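Local coordinates for lipopolysaccharide core heptose(I) kinase WaaP (Pseudomonas aeruginosa, PDB 6DFL), which transfers phosphate from ATP to the first heptose of the lipopolysaccharide inner core and also acts as a protein tyrosine kinase that phosphorylates itself, at residues A[115-120]-A[170-175]; A[209-214]-A[252-257]. All coordinates share one frame; numbering follows the deposited sequence.

Contact 1 of 2, residues A[115-120]-A[170-175]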
loop_
_atom_site.group_PDB
_atom_site.type_symbol
_atom_site.label_atom_id
_atom_site.label_comp_id
_atom_site.label_asym_id
_atom_site.label_seq_id
_atom_site.Cartn_x
_atom_site.Cartn_y
_atom_site.Cartn_z
ATOM N N GLU A 115 -17.066 3.303 10.997
ATOM C CA GLU A 115 -17.675 4.192 10.019
ATOM C C GLU A 115 -17.350 3.751 8.598
ATOM O O GLU A 115 -16.295 3.170 8.324
ATOM C CB GLU A 115 -17.192 5.625 10.208
ATOM C CG GLU A 115 -17.782 6.346 11.400
ATOM C CD GLU A 115 -17.187 7.749 11.577
ATOM O OE1 GLU A 115 -16.169 8.072 10.916
ATOM O OE2 GLU A 115 -17.738 8.531 12.381
ATOM N N GLU A 116 -18.277 4.032 7.687
ATOM C CA GLU A 116 -18.021 3.802 6.278
ATOM C C GLU A 116 -17.125 4.902 5.726
ATOM O O GLU A 116 -17.240 6.071 6.099
ATOM C CB GLU A 116 -19.322 3.753 5.488
ATOM C CG GLU A 116 -19.128 3.271 4.066
ATOM C CD GLU A 116 -20.438 3.131 3.303
ATOM O OE1 GLU A 116 -21.272 4.057 3.392
ATOM O OE2 GLU A 116 -20.623 2.096 2.621
ATOM N N LEU A 117 -16.228 4.515 4.835
ATOM C CA LEU A 117 -15.390 5.451 4.111
ATOM C C LEU A 117 -15.940 5.574 2.700
ATOM O O LEU A 117 -15.956 4.592 1.946
ATOM C CB LEU A 117 -13.942 4.976 4.097
ATOM C CG LEU A 117 -13.369 4.875 5.501
ATOM C CD1 LEU A 117 -12.310 3.801 5.514
ATOM C CD2 LEU A 117 -12.813 6.221 5.942
ATOM N N ALA A 118 -16.408 6.768 2.353
ATOM C CA ALA A 118 -17.109 6.941 1.089
ATOM C C ALA A 118 -17.224 8.426 0.781
ATOM O O ALA A 118 -17.396 9.235 1.697
ATOM C CB ALA A 118 -18.495 6.286 1.147
ATOM N N PRO A 119 -17.135 8.829 -0.491
ATOM C CA PRO A 119 -16.931 7.916 -1.620
ATOM C C PRO A 119 -15.469 7.497 -1.782
ATOM O O PRO A 119 -14.567 8.323 -1.666
ATOM C CB PRO A 119 -17.399 8.744 -2.817
ATOM C CG PRO A 119 -17.087 10.156 -2.420
ATOM C CD PRO A 119 -17.299 10.227 -0.928
ATOM N N THR A 120 -15.258 6.208 -2.030
ATOM C CA THR A 120 -13.937 5.629 -2.196
ATOM C C THR A 120 -13.969 4.632 -3.338
ATOM O O THR A 120 -15.013 4.082 -3.685
ATOM C CB THR A 120 -13.462 4.904 -0.931
ATOM O OG1 THR A 120 -14.383 3.854 -0.620
ATOM C CG2 THR A 120 -13.387 5.853 0.254
ATOM N N LEU A 170 -8.069 2.221 0.252
ATOM C CA LEU A 170 -9.116 3.019 -0.362
ATOM C C LEU A 170 -8.529 4.327 -0.875
ATOM O O LEU A 170 -7.880 5.074 -0.127
ATOM C CB LEU A 170 -10.241 3.269 0.635
ATOM C CG LEU A 170 -10.991 1.978 1.010
ATOM C CD1 LEU A 170 -12.351 2.280 1.602
ATOM C CD2 LEU A 170 -11.106 1.024 -0.183
ATOM N N LEU A 171 -8.725 4.580 -2.160
ATOM C CA LEU A 171 -8.472 5.893 -2.726
ATOM C C LEU A 171 -9.725 6.742 -2.556
ATOM O O LEU A 171 -10.842 6.282 -2.829
ATOM C CB LEU A 171 -8.093 5.760 -4.195
ATOM C CG LEU A 171 -8.035 7.059 -4.969
ATOM C CD1 LEU A 171 -6.786 7.882 -4.599
ATOM C CD2 LEU A 171 -8.039 6.717 -6.432
ATOM N N HIS A 172 -9.553 7.973 -2.088
ATOM C CA HIS A 172 -10.699 8.805 -1.744
ATOM C C HIS A 172 -11.149 9.611 -2.954
ATOM O O HIS A 172 -10.366 10.376 -3.519
ATOM C CB HIS A 172 -10.365 9.714 -0.570
ATOM C CG HIS A 172 -10.446 9.019 0.750
ATOM N ND1 HIS A 172 -11.626 8.897 1.451
ATOM C CD2 HIS A 172 -9.505 8.373 1.478
ATOM C CE1 HIS A 172 -11.405 8.225 2.565
ATOM N NE2 HIS A 172 -10.126 7.900 2.608
ATOM N N THR A 173 -12.418 9.439 -3.341
ATOM C CA THR A 173 -12.973 10.055 -4.542
ATOM C C THR A 173 -13.918 11.217 -4.245
ATOM O O THR A 173 -14.666 11.639 -5.133
ATOM C CB THR A 173 -13.709 9.014 -5.385
ATOM O OG1 THR A 173 -14.700 8.372 -4.578
ATOM C CG2 THR A 173 -12.732 7.983 -5.918
ATOM N N ASP A 174 -13.918 11.739 -3.017
ATOM C CA ASP A 174 -14.698 12.939 -2.731
ATOM C C ASP A 174 -14.140 14.179 -3.420
ATOM O O ASP A 174 -14.805 15.219 -3.426
ATOM C CB ASP A 174 -14.776 13.172 -1.221
ATOM C CG ASP A 174 -13.435 12.949 -0.519
ATOM O OD1 ASP A 174 -12.433 13.633 -0.859
ATOM O OD2 ASP A 174 -13.392 12.082 0.388
ATOM N N LYS A 175 -12.947 14.100 -3.993
ATOM C CA LYS A 175 -12.317 15.172 -4.730
ATOM C C LYS A 175 -11.678 14.571 -5.968
ATOM O O LYS A 175 -11.432 13.353 -6.007
ATOM C CB LYS A 175 -11.254 15.902 -3.889
ATOM C CG LYS A 175 -11.808 16.972 -2.956
ATOM C CD LYS A 175 -10.983 17.092 -1.679
ATOM C CE LYS A 175 -9.488 17.307 -1.960
ATOM N NZ LYS A 175 -9.151 18.674 -2.459
#
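Thr120 and His172 lie side by side with their side chains pointing the same way, an antiparallel non-hydrogen-bonded pair where strands 120-122 and 169-172 run together, Thr120 starting the one and His172 ending the other. With chi1 at 60°, Thr120 wedges OG1 between its own backbone N and carbonyl carbon and leaves CG2 to meet the imidazole. This methyl approaches ND1 obliquely, at 3.7 Å from Thr120 CG2 to His172 ND1, while Leu117 CD2 arrives near the ring plane at the CE1 edge. The imidazole is further fixed through NE2, which hydrogen-bonds Ser185 on strand 184-186. Thr120 OG1 donates back to Leu117 O (3.1 Å) from above that carbonyl plane, tying the approach of the loop to the start of the strand. Leu170 CD1 packs against the same hydroxyl, 3.4 Å from Thr120 OG1, and also reaches Leu117, with 4.0 Å between Leu170 CD1 and Leu117 CB. The chain running on from strand 109-115 corresponds to the hinge between the lobes in eukaryotic kinases, and Leu170 follows Asp163, the probable catalytic aspartate, at the spacing of the residue that floors their adenine pocket; a comparable role here is probable. The backbones approach closely too, Thr120 CA making a CH...O contact of 3.2 Å with Leu171 O. One residue back, Pro119, which follows a cis peptide bond, accepts a hydrogen bond on its O from Thr173 N (2.9 Å, 159° at the hydrogen), the donor again standing above the carbonyl plane. The proline ring crosses the Asp174 side chain at about a right angle, with Pro119 CD 3.9 Å from Asp174 CB. The carboxylate of Asp174 is engaged elsewhere, in a salt bridge with Arg183.

Contact 2 of 2, residues A[209-214]-A[252-257]; sequences ALYFSA and RKAEKL. With G9S (S-[2-({N-[(2S)-2-hydroxy-3,3-dimethyl-4-(phosphonooxy)butanoyl]-beta-alanyl}amino)ethyl] hexadecanethioate), chain C.
The acyl-phosphopantetheine pocket is backed at this point by two helices, 200-212 and 244-257, which meet through the consecutive rings of Tyr211 and Phe212 on one and Lys253, Ala254 and Leu257 on the other. Ala254 brings its small methyl against the first ring, CB standing 3.6 Å from Tyr211 CE2 in an oblique approach. The hexadecanoyl chain of the bound thioester runs across one face of that ring: C13 of the ligand lies 3.9 Å above the plane, over its centre, and C12 comes to 3.5 Å from Tyr211 CE2. Having CG anti to the backbone N (chi1 -175°) swings the phenol from the helix into this slot between lipid and Ala254. Tyr211 OH is hydrogen-bonded to Lys224 NZ and Glu251 OE2, two further members of the pocket, which hold the end of the phenol in place. Tyr211 is also a known autophosphorylation site, though unmodified in this structure. The contact lies in the mainly helical C-terminal lobe of the kinase fold and joins helix 200-212 to the last helix of the chain. Phe212 continues the seam away from the ligand. Leu257 CD1 sits over one face of its ring in a CH-pi contact, 3.8 Å from the centroid and 22° off the normal. At the far end of the ring, Lys253 crosses at about a right angle, with its CB, CG and CD along the CZ-CE2 end and Lys253 CB 3.5 Å from Phe212 CZ; the lysine chain is bent at chi2, and its amino end leads away.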
loop_
_atom_site.group_PDB
_atom_site.type_symbol
_atom_site.label_atom_id
_atom_site.label_comp_id
_atom_site.label_asym_id
_atom_site.label_seq_id
_atom_site.Cartn_x
_atom_site.Cartn_y
_atom_site.Cartn_z
ATOM N N ALA A 209 2.213 -10.442 0.472
ATOM C CA ALA A 209 0.820 -10.381 0.047
ATOM C C ALA A 209 0.552 -9.109 -0.750
ATOM O O ALA A 209 -0.116 -9.151 -1.791
ATOM C CB ALA A 209 -0.097 -10.476 1.262
ATOM N N LEU A 210 1.092 -7.967 -0.305
ATOM C CA LEU A 210 0.859 -6.749 -1.070
ATOM C C LEU A 210 1.372 -6.903 -2.490
ATOM O O LEU A 210 0.681 -6.543 -3.452
ATOM C CB LEU A 210 1.499 -5.562 -0.380
ATOM C CG LEU A 210 1.141 -4.290 -1.123
ATOM C CD1 LEU A 210 -0.344 -4.065 -1.126
ATOM C CD2 LEU A 210 1.867 -3.102 -0.498
ATOM N N TYR A 211 2.548 -7.509 -2.645
ATOM C CA TYR A 211 3.110 -7.718 -3.972
ATOM C C TYR A 211 2.231 -8.653 -4.811
ATOM O O TYR A 211 1.924 -8.355 -5.967
ATOM C CB TYR A 211 4.524 -8.278 -3.847
ATOM C CG TYR A 211 5.252 -8.434 -5.159
ATOM C CD1 TYR A 211 5.024 -7.563 -6.213
ATOM C CD2 TYR A 211 6.157 -9.469 -5.347
ATOM C CE1 TYR A 211 5.690 -7.710 -7.421
ATOM C CE2 TYR A 211 6.830 -9.620 -6.544
ATOM C CZ TYR A 211 6.581 -8.746 -7.580
ATOM O OH TYR A 211 7.247 -8.897 -8.775
ATOM N N PHE A 212 1.836 -9.799 -4.261
ATOM C CA PHE A 212 1.071 -10.732 -5.087
ATOM C C PHE A 212 -0.265 -10.140 -5.478
ATOM O O PHE A 212 -0.758 -10.414 -6.570
ATOM C CB PHE A 212 0.913 -12.065 -4.370
ATOM C CG PHE A 212 2.234 -12.644 -3.918
ATOM C CD1 PHE A 212 3.392 -12.380 -4.634
ATOM C CD2 PHE A 212 2.330 -13.415 -2.776
ATOM C CE1 PHE A 212 4.604 -12.890 -4.243
ATOM C CE2 PHE A 212 3.568 -13.925 -2.376
ATOM C CZ PHE A 212 4.694 -13.653 -3.116
ATOM N N SER A 213 -0.829 -9.266 -4.655
ATOM C CA SER A 213 -2.064 -8.626 -5.082
ATOM C C SER A 213 -1.850 -7.643 -6.220
ATOM O O SER A 213 -2.827 -7.094 -6.729
ATOM C CB SER A 213 -2.734 -7.923 -3.900
ATOM O OG SER A 213 -2.297 -6.581 -3.765
ATOM N N ALA A 214 -0.609 -7.390 -6.657
ATOM C CA ALA A 214 -0.393 -6.293 -7.593
ATOM C C ALA A 214 0.378 -6.718 -8.837
ATOM O O ALA A 214 0.847 -5.853 -9.585
ATOM C CB ALA A 214 0.304 -5.132 -6.888
ATOM N N ARG A 252 10.020 -15.356 -7.076
ATOM C CA ARG A 252 9.813 -16.719 -7.540
ATOM C C ARG A 252 8.353 -17.123 -7.392
ATOM O O ARG A 252 7.755 -17.678 -8.319
ATOM C CB ARG A 252 10.716 -17.668 -6.764
ATOM C CG ARG A 252 12.086 -17.820 -7.345
ATOM C CD ARG A 252 12.734 -19.081 -6.800
ATOM N NE ARG A 252 12.525 -19.204 -5.359
ATOM C CZ ARG A 252 13.237 -18.543 -4.448
ATOM N NH1 ARG A 252 14.205 -17.716 -4.831
ATOM N NH2 ARG A 252 12.987 -18.710 -3.157
ATOM N N LYS A 253 7.770 -16.849 -6.224
ATOM C CA LYS A 253 6.335 -17.009 -6.035
ATOM C C LYS A 253 5.542 -16.203 -7.062
ATOM O O LYS A 253 4.606 -16.721 -7.682
ATOM C CB LYS A 253 5.955 -16.597 -4.619
ATOM C CG LYS A 253 4.604 -17.113 -4.175
ATOM C CD LYS A 253 4.716 -17.688 -2.788
ATOM C CE LYS A 253 3.416 -18.342 -2.345
ATOM N NZ LYS A 253 3.573 -18.955 -0.989
ATOM N N ALA A 254 5.913 -14.934 -7.266
ATOM C CA ALA A 254 5.181 -14.086 -8.206
ATOM C C ALA A 254 5.229 -14.632 -9.628
ATOM O O ALA A 254 4.256 -14.482 -10.379
ATOM C CB ALA A 254 5.724 -12.657 -8.176
ATOM N N GLU A 255 6.343 -15.259 -10.020
ATOM C CA GLU A 255 6.403 -15.922 -11.320
ATOM C C GLU A 255 5.344 -17.022 -11.431
ATOM O O GLU A 255 4.499 -16.992 -12.333
ATOM C CB GLU A 255 7.805 -16.479 -11.561
ATOM C CG GLU A 255 8.752 -15.471 -12.223
ATOM C CD GLU A 255 10.246 -15.781 -12.004
ATOM O OE1 GLU A 255 10.595 -16.980 -11.862
ATOM O OE2 GLU A 255 11.066 -14.822 -11.976
ATOM N N LYS A 256 5.370 -17.998 -10.507
ATOM C CA LYS A 256 4.418 -19.111 -10.550
ATOM C C LYS A 256 2.979 -18.615 -10.504
ATOM O O LYS A 256 2.122 -19.112 -11.243
ATOM C CB LYS A 256 4.668 -20.085 -9.394
ATOM C CG LYS A 256 5.898 -20.962 -9.568
ATOM C CD LYS A 256 6.101 -21.871 -8.366
ATOM C CE LYS A 256 7.272 -21.402 -7.514
ATOM N NZ LYS A 256 8.535 -21.337 -8.298
ATOM N N LEU A 257 2.703 -17.625 -9.653
ATOM C CA LEU A 257 1.359 -17.067 -9.555
ATOM C C LEU A 257 0.886 -16.441 -10.863
ATOM O O LEU A 257 -0.326 -16.310 -11.071
ATOM C CB LEU A 257 1.306 -16.035 -8.430
ATOM C CG LEU A 257 1.428 -16.582 -7.007
ATOM C CD1 LEU A 257 1.729 -15.458 -6.031
ATOM C CD2 LEU A 257 0.163 -17.291 -6.599
HETATM C C1 G9S C . 14.227 -5.796 -8.507
HETATM C C2 G9S C . 14.995 -6.048 -10.895
HETATM C C3 G9S C . 15.524 -6.935 -12.011
HETATM C C4 G9S C . 16.860 -7.606 -11.744
HETATM C C5 G9S C . 18.505 -7.448 -9.700
HETATM C C6 G9S C . 19.897 -5.328 -10.499
HETATM C C7 G9S C . 21.179 -5.063 -11.253
HETATM C C8 G9S C . 18.762 -4.624 -11.194
HETATM C C10 G9S C . 11.879 -7.326 -6.409
HETATM C C11 G9S C . 11.090 -8.453 -5.805
HETATM C C12 G9S C . 9.716 -8.073 -5.304
HETATM C C13 G9S C . 9.281 -6.649 -5.601
HETATM C C14 G9S C . 9.046 -5.744 -4.384
HETATM C C15 G9S C . 7.604 -5.533 -3.948
HETATM C C16 G9S C . 6.754 -4.582 -4.757
HETATM N N2 G9S C . 14.728 -6.615 -9.581
HETATM C C19 G9S C . 12.734 -5.590 -8.463
HETATM C C20 G9S C . 20.066 -4.792 -9.110
HETATM C C21 G9S C . 5.596 -3.877 -4.056
HETATM C C22 G9S C . 4.484 -3.417 -4.994
HETATM C C23 G9S C . 3.140 -3.088 -4.412
HETATM C C24 G9S C . 2.652 -1.672 -4.635
HETATM C C25 G9S C . 1.213 -1.306 -4.296
HETATM C C26 G9S C . 0.608 -0.080 -4.987
HETATM C C27 G9S C . -0.104 -0.308 -6.307
HETATM C C28 G9S C . -0.904 0.847 -6.831
HETATM C C29 G9S C . -2.379 0.657 -6.990
HETATM C C30 G9S C . 19.697 -6.878 -10.482
HETATM N N3 G9S C . 17.212 -7.784 -10.313
HETATM O O2 G9S C . 14.809 -4.853 -11.099
HETATM O O3 G9S C . 12.724 -6.711 -5.769
HETATM O O4 G9S C . 18.638 -7.649 -8.496
HETATM O O5 G9S C . 19.732 -7.434 -11.747
HETATM O O6 G9S C . 22.166 -6.040 -11.145
HETATM O O8 G9S C . 24.531 -6.849 -11.511
HETATM O O9 G9S C . 24.093 -5.073 -9.792
HETATM P P1 G9S C . 23.688 -5.649 -11.133
HETATM S S1 G9S C . 11.773 -7.066 -8.162
#

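Contact 1 closes before contact 2 opens along the chain, and the two share no helix or strand; their centres lie 27 Å apart and their nearest atoms about 10 Å. Contact 1 joins the chain leaving the five-stranded N-terminal sheet to the small three-stranded sheet, whereas contact 2 belongs entirely to the helical part and involves the last helix. Of the bound ligand, the acyl chain alone spans part of the gap: it lies on Tyr211 of contact 2, and its end stops about 8 Å (nearest atoms) from the side chain of Leu171 in contact 1. The chain thus reaches from the terminal helices toward the Leu171 face of the three-stranded sheet, the face turned to helix 123-127.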